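Local structure of aclacinomycin-N/aclacinomycin-A oxidase (Streptomyces galilaeus, 2IPI) at residues 161-166 with 395-400; 406-409 with 413-416; 455-460 with 482-487; 461-466 with 490-495. The protein uses bicovalently bound FAD to oxidise aclacinomycin N to aclacinomycin A and then to aclacinomycin Y, the last two steps of the biosynthesis. All blocks are in the same frame, centred on the assembly; numbering follows the deposited sequence.

Interaction 1: 161-166 with 395-400; sequences GGYGPL and SLYSYG. With FAD (flavin-adenine dinucleotide), chain F.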
# COMPACT_ATOMS: atom_id res chain seq x y z
N GLY A 161 -0.82 -6.45 -0.98
CA GLY A 161 -0.91 -6.06 -2.35
C GLY A 161 -0.57 -4.64 -2.71
O GLY A 161 -1.24 -4.12 -3.60
N GLY A 162 0.42 -4.08 -2.03
CA GLY A 162 0.99 -2.80 -2.37
C GLY A 162 1.13 -2.68 -3.89
O GLY A 162 1.51 -3.65 -4.56
N TYR A 163 0.78 -1.52 -4.40
CA TYR A 163 0.73 -1.19 -5.81
C TYR A 163 1.62 0.03 -6.04
O TYR A 163 1.98 0.74 -5.10
CB TYR A 163 -0.72 -0.90 -6.23
CG TYR A 163 -1.11 0.54 -6.00
CD1 TYR A 163 -1.17 1.43 -7.07
CD2 TYR A 163 -1.42 1.03 -4.74
CE1 TYR A 163 -1.53 2.75 -6.87
CE2 TYR A 163 -1.78 2.35 -4.53
CZ TYR A 163 -1.83 3.20 -5.61
OH TYR A 163 -2.19 4.52 -5.43
N GLY A 164 1.93 0.30 -7.30
CA GLY A 164 2.73 1.49 -7.57
C GLY A 164 2.54 1.99 -8.99
O GLY A 164 1.50 1.71 -9.57
N PRO A 165 3.52 2.73 -9.47
CA PRO A 165 3.48 3.38 -10.78
C PRO A 165 3.38 2.43 -11.96
O PRO A 165 2.87 2.76 -13.05
CB PRO A 165 4.83 4.11 -10.82
CG PRO A 165 5.17 4.34 -9.38
CD PRO A 165 4.77 3.03 -8.73
N LEU A 166 3.85 1.19 -11.80
CA LEU A 166 3.73 0.25 -12.93
C LEU A 166 2.53 -0.66 -12.79
O LEU A 166 2.35 -1.57 -13.60
CB LEU A 166 5.02 -0.56 -13.09
CG LEU A 166 6.29 0.22 -13.40
CD1 LEU A 166 7.54 -0.66 -13.43
CD2 LEU A 166 6.19 0.98 -14.72
N SER A 395 -5.19 12.79 -2.19
CA SER A 395 -4.43 12.31 -3.35
C SER A 395 -5.30 11.41 -4.21
O SER A 395 -5.96 10.48 -3.71
CB SER A 395 -3.19 11.58 -2.87
OG SER A 395 -2.32 12.42 -2.15
N LEU A 396 -5.31 11.63 -5.50
CA LEU A 396 -6.01 10.77 -6.43
C LEU A 396 -4.98 10.06 -7.31
O LEU A 396 -4.15 10.74 -7.91
CB LEU A 396 -7.01 11.52 -7.31
CG LEU A 396 -7.87 12.58 -6.62
CD1 LEU A 396 -8.57 13.46 -7.66
CD2 LEU A 396 -8.88 11.93 -5.70
N TYR A 397 -5.05 8.74 -7.35
CA TYR A 397 -4.14 7.92 -8.15
C TYR A 397 -4.80 7.32 -9.38
O TYR A 397 -5.86 6.69 -9.28
CB TYR A 397 -3.55 6.77 -7.30
CG TYR A 397 -2.85 7.30 -6.08
CD1 TYR A 397 -3.57 7.71 -4.95
CD2 TYR A 397 -1.47 7.40 -6.06
CE1 TYR A 397 -2.90 8.20 -3.84
CE2 TYR A 397 -0.81 7.89 -4.96
CZ TYR A 397 -1.53 8.29 -3.85
OH TYR A 397 -0.85 8.77 -2.75
N SER A 398 -4.16 7.52 -10.53
CA SER A 398 -4.59 6.76 -11.71
C SER A 398 -4.41 5.27 -11.35
O SER A 398 -3.41 4.96 -10.68
CB SER A 398 -3.82 7.15 -12.96
OG SER A 398 -2.44 6.85 -12.85
N TYR A 399 -5.34 4.44 -11.73
CA TYR A 399 -5.38 3.03 -11.33
C TYR A 399 -6.02 2.19 -12.42
O TYR A 399 -6.20 2.61 -13.57
CB TYR A 399 -6.13 2.84 -10.02
CG TYR A 399 -5.74 1.64 -9.19
CD1 TYR A 399 -6.72 0.73 -8.79
CD2 TYR A 399 -4.44 1.39 -8.78
CE1 TYR A 399 -6.41 -0.39 -8.03
CE2 TYR A 399 -4.12 0.28 -8.01
CZ TYR A 399 -5.11 -0.61 -7.64
OH TYR A 399 -4.78 -1.71 -6.88
N GLY A 400 -6.39 0.95 -12.07
CA GLY A 400 -7.03 0.10 -13.08
C GLY A 400 -5.97 -0.56 -13.94
O GLY A 400 -4.99 -1.10 -13.41
PA FAD F . 5.33 -2.73 9.04
O1A FAD F . 4.84 -1.85 10.02
O2A FAD F . 6.54 -3.41 9.49
O5B FAD F . 4.23 -3.78 8.62
C5B FAD F . 2.95 -3.42 8.29
C4B FAD F . 2.00 -4.59 8.56
O4B FAD F . 2.56 -5.76 8.04
C3B FAD F . 1.84 -4.86 10.06
O3B FAD F . 0.63 -5.45 10.33
C2B FAD F . 2.94 -5.86 10.35
O2B FAD F . 2.75 -6.66 11.49
C1B FAD F . 2.91 -6.64 9.05
N9A FAD F . 4.16 -7.38 8.77
C8A FAD F . 5.41 -6.88 8.75
N7A FAD F . 6.28 -7.83 8.44
C5A FAD F . 5.59 -8.96 8.30
C6A FAD F . 5.96 -10.26 7.98
N6A FAD F . 7.19 -10.49 7.70
N1A FAD F . 5.04 -11.20 7.88
C2A FAD F . 3.78 -10.88 8.06
N3A FAD F . 3.39 -9.65 8.35
C4A FAD F . 4.26 -8.70 8.49
N1 FAD F . 1.47 1.17 -0.26
C2 FAD F . 1.16 0.91 -1.58
O2 FAD F . 0.48 0.04 -1.92
N3 FAD F . 1.70 1.73 -2.53
C4 FAD F . 2.53 2.79 -2.21
O4 FAD F . 3.05 3.41 -3.09
C4X FAD F . 2.85 3.03 -0.87
N5 FAD F . 3.64 4.07 -0.49
C5X FAD F . 4.00 4.26 0.80
C6 FAD F . 4.88 5.29 1.15
C7 FAD F . 5.19 5.50 2.46
C7M FAD F . 6.23 6.53 2.75
C8 FAD F . 4.70 4.64 3.46
C8M FAD F . 5.30 4.70 4.85
C9 FAD F . 3.84 3.63 3.07
C9A FAD F . 3.45 3.44 1.77
N10 FAD F . 2.57 2.43 1.42
C10 FAD F . 2.30 2.20 0.10
C1' FAD F . 1.55 1.91 2.38
C2' FAD F . 1.98 0.71 3.23
O2' FAD F . 2.28 0.93 4.57
C3' FAD F . 3.10 -0.10 2.62
O3' FAD F . 2.78 -0.54 1.34
C4' FAD F . 3.39 -1.20 3.70
O4' FAD F . 2.36 -1.46 4.56
C5' FAD F . 4.60 -1.06 4.59
O5' FAD F . 4.82 -2.24 5.29
P FAD F . 6.03 -2.24 6.28
O1P FAD F . 6.69 -3.50 6.27
O2P FAD F . 6.87 -1.18 5.93
O3P FAD F . 5.49 -1.87 7.71
O HOH W 1 -3.02 -2.50 -4.69

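Interaction 2: 406-409 with 413-416; sequences VPET and TAQR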
# COMPACT_ATOMS: atom_id res chain seq x y z
N VAL A 406 -7.43 -9.52 -13.82
CA VAL A 406 -7.56 -10.68 -12.94
C VAL A 406 -8.95 -10.80 -12.34
O VAL A 406 -9.48 -9.81 -11.82
CB VAL A 406 -6.56 -10.52 -11.77
CG1 VAL A 406 -6.65 -11.68 -10.81
CG2 VAL A 406 -5.14 -10.34 -12.30
N PRO A 407 -9.58 -11.96 -12.34
CA PRO A 407 -10.86 -12.14 -11.64
C PRO A 407 -10.76 -11.81 -10.15
O PRO A 407 -9.81 -12.18 -9.45
CB PRO A 407 -11.17 -13.63 -11.83
CG PRO A 407 -10.46 -13.96 -13.11
CD PRO A 407 -9.15 -13.21 -13.01
N GLU A 408 -11.76 -11.08 -9.66
CA GLU A 408 -11.87 -10.60 -8.28
C GLU A 408 -11.56 -11.69 -7.27
O GLU A 408 -10.98 -11.51 -6.20
CB GLU A 408 -13.30 -10.07 -8.06
CG GLU A 408 -13.72 -9.82 -6.63
CD GLU A 408 -14.47 -8.51 -6.45
OE1 GLU A 408 -14.45 -7.66 -7.37
OE2 GLU A 408 -15.08 -8.34 -5.38
N THR A 409 -11.95 -12.89 -7.63
CA THR A 409 -11.77 -14.07 -6.83
C THR A 409 -10.45 -14.78 -7.09
O THR A 409 -10.26 -15.83 -6.49
CB THR A 409 -12.91 -15.06 -7.14
OG1 THR A 409 -12.74 -16.26 -6.38
CG2 THR A 409 -12.84 -15.45 -8.61
N THR A 413 -6.74 -9.94 -3.30
CA THR A 413 -7.01 -8.55 -3.65
C THR A 413 -8.22 -8.53 -4.59
O THR A 413 -8.11 -8.81 -5.79
CB THR A 413 -5.87 -7.79 -4.33
OG1 THR A 413 -5.68 -8.25 -5.66
CG2 THR A 413 -4.57 -8.04 -3.60
N ALA A 414 -9.35 -8.21 -3.97
CA ALA A 414 -10.63 -8.30 -4.65
C ALA A 414 -10.89 -7.15 -5.60
O ALA A 414 -11.48 -7.33 -6.67
CB ALA A 414 -11.76 -8.37 -3.61
N GLN A 415 -10.46 -5.96 -5.23
CA GLN A 415 -10.83 -4.76 -5.99
C GLN A 415 -10.27 -4.78 -7.39
O GLN A 415 -9.19 -4.26 -7.66
CB GLN A 415 -10.36 -3.53 -5.21
CG GLN A 415 -11.16 -3.29 -3.94
CD GLN A 415 -10.57 -3.95 -2.71
OE1 GLN A 415 -11.11 -3.82 -1.60
NE2 GLN A 415 -9.45 -4.65 -2.87
N ARG A 416 -10.99 -5.39 -8.33
CA ARG A 416 -10.46 -5.49 -9.69
C ARG A 416 -11.33 -4.77 -10.71
O ARG A 416 -11.40 -5.20 -11.86
CB ARG A 416 -10.28 -6.97 -10.07
CG ARG A 416 -9.32 -7.68 -9.12
CD ARG A 416 -7.87 -7.21 -9.27
NE ARG A 416 -6.98 -8.12 -8.54
CZ ARG A 416 -5.71 -8.37 -8.88
NH1 ARG A 416 -5.19 -7.77 -9.93
NH2 ARG A 416 -4.99 -9.22 -8.15

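Interaction 3: 455-460 with 482-487; sequences VPVPDD and SGVPWY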
# COMPACT_ATOMS: atom_id res chain seq x y z
N VAL A 455 -18.69 6.06 4.67
CA VAL A 455 -17.70 5.08 4.21
C VAL A 455 -17.89 4.72 2.74
O VAL A 455 -18.98 4.73 2.19
CB VAL A 455 -17.73 3.77 5.02
CG1 VAL A 455 -17.45 4.05 6.50
CG2 VAL A 455 -19.06 3.07 4.84
N PRO A 456 -16.79 4.37 2.08
CA PRO A 456 -16.91 3.86 0.71
C PRO A 456 -17.35 2.40 0.72
O PRO A 456 -16.51 1.51 0.81
CB PRO A 456 -15.48 3.96 0.17
CG PRO A 456 -14.62 3.85 1.39
CD PRO A 456 -15.40 4.40 2.55
N VAL A 457 -18.66 2.21 0.61
CA VAL A 457 -19.26 0.90 0.49
C VAL A 457 -19.17 0.38 -0.92
O VAL A 457 -19.60 1.04 -1.88
CB VAL A 457 -20.76 0.93 0.87
CG1 VAL A 457 -21.37 -0.46 0.71
CG2 VAL A 457 -20.95 1.48 2.28
N PRO A 458 -18.63 -0.82 -1.11
CA PRO A 458 -18.62 -1.40 -2.46
C PRO A 458 -20.04 -1.48 -3.02
O PRO A 458 -20.90 -2.17 -2.46
CB PRO A 458 -18.00 -2.78 -2.26
CG PRO A 458 -17.23 -2.68 -0.97
CD PRO A 458 -18.00 -1.70 -0.11
N ASP A 459 -20.23 -0.76 -4.11
CA ASP A 459 -21.47 -0.62 -4.86
C ASP A 459 -21.13 -0.20 -6.29
O ASP A 459 -19.99 -0.43 -6.74
CB ASP A 459 -22.41 0.37 -4.18
CG ASP A 459 -21.77 1.70 -3.87
OD1 ASP A 459 -21.05 2.23 -4.73
OD2 ASP A 459 -21.97 2.23 -2.75
N ASP A 460 -22.06 0.40 -7.02
CA ASP A 460 -21.76 0.75 -8.40
C ASP A 460 -20.77 1.90 -8.52
O ASP A 460 -20.33 2.22 -9.62
CB ASP A 460 -23.04 1.12 -9.17
CG ASP A 460 -22.76 1.04 -10.67
OD1 ASP A 460 -22.43 2.09 -11.29
OD2 ASP A 460 -22.86 -0.08 -11.22
N SER A 482 -22.39 2.68 7.73
CA SER A 482 -23.79 2.36 8.05
C SER A 482 -24.25 1.02 7.49
O SER A 482 -24.68 0.85 6.35
CB SER A 482 -24.71 3.50 7.61
OG SER A 482 -25.09 4.26 8.74
N GLY A 483 -24.17 0.04 8.39
CA GLY A 483 -24.66 -1.29 8.15
C GLY A 483 -23.62 -2.25 7.63
O GLY A 483 -23.80 -3.45 7.78
N VAL A 484 -22.56 -1.72 7.03
CA VAL A 484 -21.54 -2.54 6.39
C VAL A 484 -20.34 -2.77 7.30
O VAL A 484 -19.83 -1.81 7.90
CB VAL A 484 -21.09 -1.88 5.07
CG1 VAL A 484 -20.09 -2.74 4.33
CG2 VAL A 484 -22.32 -1.60 4.21
N PRO A 485 -19.90 -4.01 7.43
CA PRO A 485 -18.78 -4.33 8.33
C PRO A 485 -17.44 -3.92 7.72
O PRO A 485 -17.37 -3.72 6.50
CB PRO A 485 -18.86 -5.84 8.47
CG PRO A 485 -19.76 -6.34 7.41
CD PRO A 485 -20.42 -5.19 6.72
N TRP A 486 -16.41 -3.81 8.55
CA TRP A 486 -15.10 -3.41 8.05
C TRP A 486 -14.55 -4.40 7.03
O TRP A 486 -13.81 -4.05 6.11
CB TRP A 486 -14.11 -3.25 9.22
CG TRP A 486 -13.86 -4.59 9.86
CD1 TRP A 486 -14.63 -5.27 10.77
CD2 TRP A 486 -12.72 -5.41 9.60
NE1 TRP A 486 -14.03 -6.47 11.09
CE2 TRP A 486 -12.85 -6.57 10.38
CE3 TRP A 486 -11.60 -5.27 8.78
CZ2 TRP A 486 -11.89 -7.58 10.35
CZ3 TRP A 486 -10.66 -6.27 8.75
CH2 TRP A 486 -10.81 -7.42 9.54
N TYR A 487 -14.89 -5.68 7.19
CA TYR A 487 -14.26 -6.70 6.34
C TYR A 487 -14.88 -6.71 4.95
O TYR A 487 -14.22 -7.02 3.95
CB TYR A 487 -14.31 -8.09 6.98
CG TYR A 487 -15.63 -8.55 7.52
CD1 TYR A 487 -15.84 -8.66 8.88
CD2 TYR A 487 -16.69 -8.87 6.67
CE1 TYR A 487 -17.05 -9.08 9.39
CE2 TYR A 487 -17.90 -9.29 7.18
CZ TYR A 487 -18.08 -9.40 8.54
OH TYR A 487 -19.30 -9.81 9.05

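Interaction 4: 461-466 with 490-495; sequences RTEGTF and YYKGNY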
# COMPACT_ATOMS: atom_id res chain seq x y z
N ARG A 461 -20.43 2.52 -7.39
CA ARG A 461 -19.58 3.70 -7.42
C ARG A 461 -18.21 3.51 -6.79
O ARG A 461 -17.29 4.20 -7.23
CB ARG A 461 -20.29 4.88 -6.73
CG ARG A 461 -21.39 5.45 -7.63
CD ARG A 461 -21.59 6.93 -7.33
NE ARG A 461 -20.82 7.81 -8.20
CZ ARG A 461 -21.07 8.13 -9.45
NH1 ARG A 461 -22.14 7.64 -10.07
NH2 ARG A 461 -20.23 8.96 -10.08
N THR A 462 -18.08 2.64 -5.80
CA THR A 462 -16.80 2.38 -5.16
C THR A 462 -16.58 0.87 -4.97
O THR A 462 -17.47 0.09 -5.27
CB THR A 462 -16.63 3.04 -3.79
OG1 THR A 462 -17.06 2.17 -2.73
CG2 THR A 462 -17.46 4.31 -3.69
N GLU A 463 -15.41 0.49 -4.48
CA GLU A 463 -15.07 -0.90 -4.19
C GLU A 463 -14.40 -1.00 -2.82
O GLU A 463 -13.52 -1.83 -2.58
CB GLU A 463 -14.13 -1.44 -5.27
CG GLU A 463 -14.83 -2.15 -6.39
CD GLU A 463 -13.98 -3.08 -7.22
OE1 GLU A 463 -14.38 -4.26 -7.35
OE2 GLU A 463 -12.93 -2.65 -7.73
N GLY A 464 -14.82 -0.13 -1.91
CA GLY A 464 -14.33 -0.20 -0.54
C GLY A 464 -13.02 0.52 -0.35
O GLY A 464 -12.70 1.53 -0.99
N THR A 465 -12.19 -0.01 0.56
CA THR A 465 -10.87 0.63 0.71
C THR A 465 -9.78 -0.44 0.73
O THR A 465 -10.13 -1.60 0.50
CB THR A 465 -10.87 1.59 1.91
OG1 THR A 465 -9.55 2.13 2.07
CG2 THR A 465 -11.25 0.91 3.21
N PHE A 466 -8.53 -0.09 0.95
CA PHE A 466 -7.32 -0.89 0.75
C PHE A 466 -6.71 -1.36 2.05
O PHE A 466 -6.47 -0.52 2.91
CB PHE A 466 -6.33 0.01 0.01
CG PHE A 466 -4.97 -0.54 -0.35
CD1 PHE A 466 -4.83 -1.83 -0.83
CD2 PHE A 466 -3.84 0.23 -0.20
CE1 PHE A 466 -3.58 -2.33 -1.16
CE2 PHE A 466 -2.59 -0.24 -0.53
CZ PHE A 466 -2.46 -1.53 -1.02
N TYR A 490 -12.98 -3.94 3.14
CA TYR A 490 -11.62 -4.19 2.64
C TYR A 490 -11.52 -5.37 1.68
O TYR A 490 -10.64 -5.40 0.81
CB TYR A 490 -10.70 -4.43 3.84
CG TYR A 490 -10.18 -3.21 4.54
CD1 TYR A 490 -10.41 -3.03 5.91
CD2 TYR A 490 -9.47 -2.19 3.91
CE1 TYR A 490 -9.96 -1.92 6.60
CE2 TYR A 490 -9.01 -1.08 4.59
CZ TYR A 490 -9.26 -0.94 5.93
OH TYR A 490 -8.80 0.17 6.63
N TYR A 491 -12.33 -6.41 1.82
CA TYR A 491 -12.12 -7.63 1.06
C TYR A 491 -13.32 -8.08 0.22
O TYR A 491 -13.20 -9.10 -0.47
CB TYR A 491 -11.81 -8.79 2.03
CG TYR A 491 -10.69 -8.61 3.01
CD1 TYR A 491 -9.36 -8.57 2.59
CD2 TYR A 491 -10.93 -8.48 4.36
CE1 TYR A 491 -8.33 -8.41 3.51
CE2 TYR A 491 -9.92 -8.32 5.28
CZ TYR A 491 -8.62 -8.28 4.85
OH TYR A 491 -7.65 -8.12 5.80
N LYS A 492 -14.45 -7.38 0.30
CA LYS A 492 -15.68 -7.76 -0.36
C LYS A 492 -15.97 -9.25 -0.21
O LYS A 492 -15.78 -9.78 0.88
CB LYS A 492 -15.63 -7.37 -1.85
CG LYS A 492 -15.42 -5.85 -1.97
CD LYS A 492 -14.90 -5.51 -3.37
CE LYS A 492 -15.96 -5.70 -4.44
NZ LYS A 492 -16.30 -4.49 -5.23
N GLY A 493 -16.42 -9.94 -1.25
CA GLY A 493 -16.80 -11.34 -1.13
C GLY A 493 -15.68 -12.30 -0.80
O GLY A 493 -15.92 -13.51 -0.73
N ASN A 494 -14.46 -11.80 -0.63
CA ASN A 494 -13.31 -12.66 -0.40
C ASN A 494 -13.09 -13.03 1.05
O ASN A 494 -12.32 -13.95 1.33
CB ASN A 494 -12.05 -11.97 -0.96
CG ASN A 494 -11.86 -12.32 -2.42
OD1 ASN A 494 -12.68 -13.00 -3.04
ND2 ASN A 494 -10.74 -11.85 -2.98
N TYR A 495 -13.73 -12.33 1.97
CA TYR A 495 -13.51 -12.54 3.38
C TYR A 495 -13.77 -13.95 3.91
O TYR A 495 -12.94 -14.42 4.71
CB TYR A 495 -14.40 -11.60 4.21
CG TYR A 495 -13.97 -11.45 5.65
CD1 TYR A 495 -14.87 -11.76 6.67
CD2 TYR A 495 -12.70 -10.99 6.00
CE1 TYR A 495 -14.49 -11.62 7.99
CE2 TYR A 495 -12.33 -10.85 7.32
CZ TYR A 495 -13.23 -11.17 8.32
OH TYR A 495 -12.90 -11.04 9.65

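Interaction 1: 161-166 with 395-400
Tyr163 meets two tyrosines, Tyr399 over one face of its ring and Tyr397 at its hydroxyl end. The pair with Tyr399 is T-shaped. The edge of the Tyr399 ring points at the face of Tyr163, with planes at 85° and centroids 4.9 Å apart. The nearest atoms are Tyr163 CD1 and Tyr399 CE2, at 3.3 Å. Tyr397 is met differently. Tyr163 OH lies over one face of the Tyr397 ring, 2.9 Å from Tyr397 CG, near the CB end and far from the Tyr397 hydroxyl. The contact is tight, and it buries Tyr163 OH with no polar partner in the model. A chi1 of 86° sets the Tyr163 ring between its own N and carbonyl carbon, which turns it toward the 395-400 segment.

The backbone of Tyr163 pairs with the pyrimidine end of the flavin through two hydrogen bonds. Its N donates to FAD O2 at 2.9 Å, and FAD N3 donates to Tyr163 O at 2.8 Å. Gly162, without a side chain, lets FAD O2 come within 2.9 Å of its CA. A water joins Gly161 O, 2.6 Å away, to the hydroxyl of Tyr399. Gly161 is the C-prime residue of a Schellman motif closing helix 154-157, so the loop leaves that helix straight into the flavin site. Tyr397 lies on strand 391-398 and is backbone-bonded to Lys421 of the next strand. Tyr469 also packs on Tyr163. Tyr163 and Tyr397 both line the aclacinomycin pocket, and Tyr397 is an active-site proton acceptor. The arrangement is an active site of the FAD-linked oxidase family, where a flavin-binding loop faces the antiparallel sheet that carries Tyr397.

Interaction 2: 406-409 with 413-416
Val406 packs on the flat face of the Arg416 guanidinium. Val406 CB sits 3.6 Å above its plane, toward the rim, and Val406 CG2 is 3.5 Å from Arg416 NH1. The arginine stem is covered too, as Val406 O lies 3.4 Å from Arg416 CB. A bend at chi2 (-69°) carries the guanidinium across Val406.

Among the polar contacts, Arg416 NE donates to Thr413 O within its own segment at 3.1 Å, although the place of that oxygen is less sure. The guanidinium has its strongest partner in Asp175, a salt bridge through NH1, which also donates to Val403 O. Ala414 CA approaches Glu408 O at 3.6 Å in a nearly straight CA-H...O contact (165°).

Glu408 CG lies 3.9 Å from Ala414 CB. Glu408 OE1 comes to 3.1 Å from Ala414 O, a meeting of two acceptors and not a bond. Glu463 OE1 is also close to Glu408 OE1, but Lys492 lies beside both carboxylates and probably offsets their repulsion. Both segments belong to the connection between antiparallel strands 391-398 and 420-428. It folds back on itself, and its returning arm, 413-416, contains an inverse gamma turn centred on Gln415.

Interaction 3: 455-460 with 482-487
Val457 and Val484 meet without any aromatic ring between them; the flat groups of this region lie beyond, at the start of helix 486-491. Tyr487 CB stands 3.9 Å above the centre of one face of the Trp486 ring. Pro485 CB lies 3.6 Å above one face of the Tyr487 ring, offset toward its rim. Tyr487 is also stacked with Tyr495, which follows this helix in the chain. These rings take no part in the contact, which is left to aliphatic groups.

The contact itself is a small valine pair. Val484 CG2 reaches between the two methyls of Val457, 3.8 Å from Val457 CG1 and 3.9 Å from Val457 CG2. In Val484 this methyl is the branch set opposite the carbonyl carbon, because CG1 is anti to the backbone N (chi1 -177°). Val457 has the same setting (chi1 179°) and presents both its methyls. The second touch is looser: Val455 CG2 lies 4.4 Å from Ser482 N.

The backbones stay well apart, with CA atoms of Val457 and Val484 7.2 Å from each other. The 137 Å² buried in all comes mostly from Val484 and Val457, with smaller shares from Val455 and Ser482. Gly483 turns the chain with a phi of 94° between Ser482 and Val484. Leu489 of the helix covers Val484 and also touches Pro458. Asp460, at the end of the 455-460 segment, is salt-bridged to Lys370.

This is plain apolar packing, distant from the annotated sites. It joins the Val-Pro-Val-Pro loop after helix 434-448 to the turn entering helix 486-491, whose N-cap residue is Pro485.

Interaction 4: 461-466 with 490-495
Glu463 and Lys492 join a loop leading into the flavin pocket to the C-terminal end of helix 486-491, in the berberine-like part of the oxidase. Lys492 is the first residue past the helix to leave helical angles, with a phi of 44°.

The ionic contact is one salt bridge. Lys492 NZ donates to Glu463 OE1 at 2.9 Å. It comes from the anti side of that oxygen, 17° out of the carboxylate plane. The two chains cross at about a right angle, and the lysine folds at chi3 and chi4, which brings NZ over the glutamate stem, 3.0 Å from Glu463 CG. The other oxygen, Glu463 OE2, accepts from Ser418 OG and Asp417 N, so both ends of the carboxylate are held. These three donors would probably favour the charged form, though nearby Glu408 would oppose it in part.

Within the loop, Gly464 N makes a weak bond to Thr462 OG1 at 3.3 Å, almost straight. A backbone bond between Thr465 and Leu489 also ties the loop to the helix.

The apolar contact is between Thr465 and Tyr490, which lie side by side and point the same way. With Thr465 OG1 anti to the backbone N (chi1 177°), CG2 is placed between N and the carbonyl carbon, and from there it meets the ring. Thr465 CG2 is 3.3 Å from Tyr490 CE2. Phe466, next along, belongs to the FAD pocket and has a cation-pi contact with Lys421. Tyr490 OH is hydrogen-bonded to the backbone O of Tyr469, a catalytic residue, while Tyr490 CE2 lies 3.1 Å from Phe466 O.

In the fold
Along the chain, interactions 1 and 2 close before 3 and 4 open, while the segments of 3 and 4 alternate. Interactions 3 and 4 lie 8 Å apart between centres and share helix 486-491. Interactions 2 and 4 are 9 Å apart between centres and touch; Glu408 O to Asn494 ND2 is a probable hydrogen bond between them. Interactions 1 and 4 are 16 Å apart by centres but touch where Phe466 packs on Gly161 and Gly162. Strand 391-398 of the seven-stranded antiparallel sheet carries interaction 1 and leads into the loop of interaction 2. The flavin-binding loop, this sheet and the C-terminal region thus converge around the FAD, with interaction 3 farthest out.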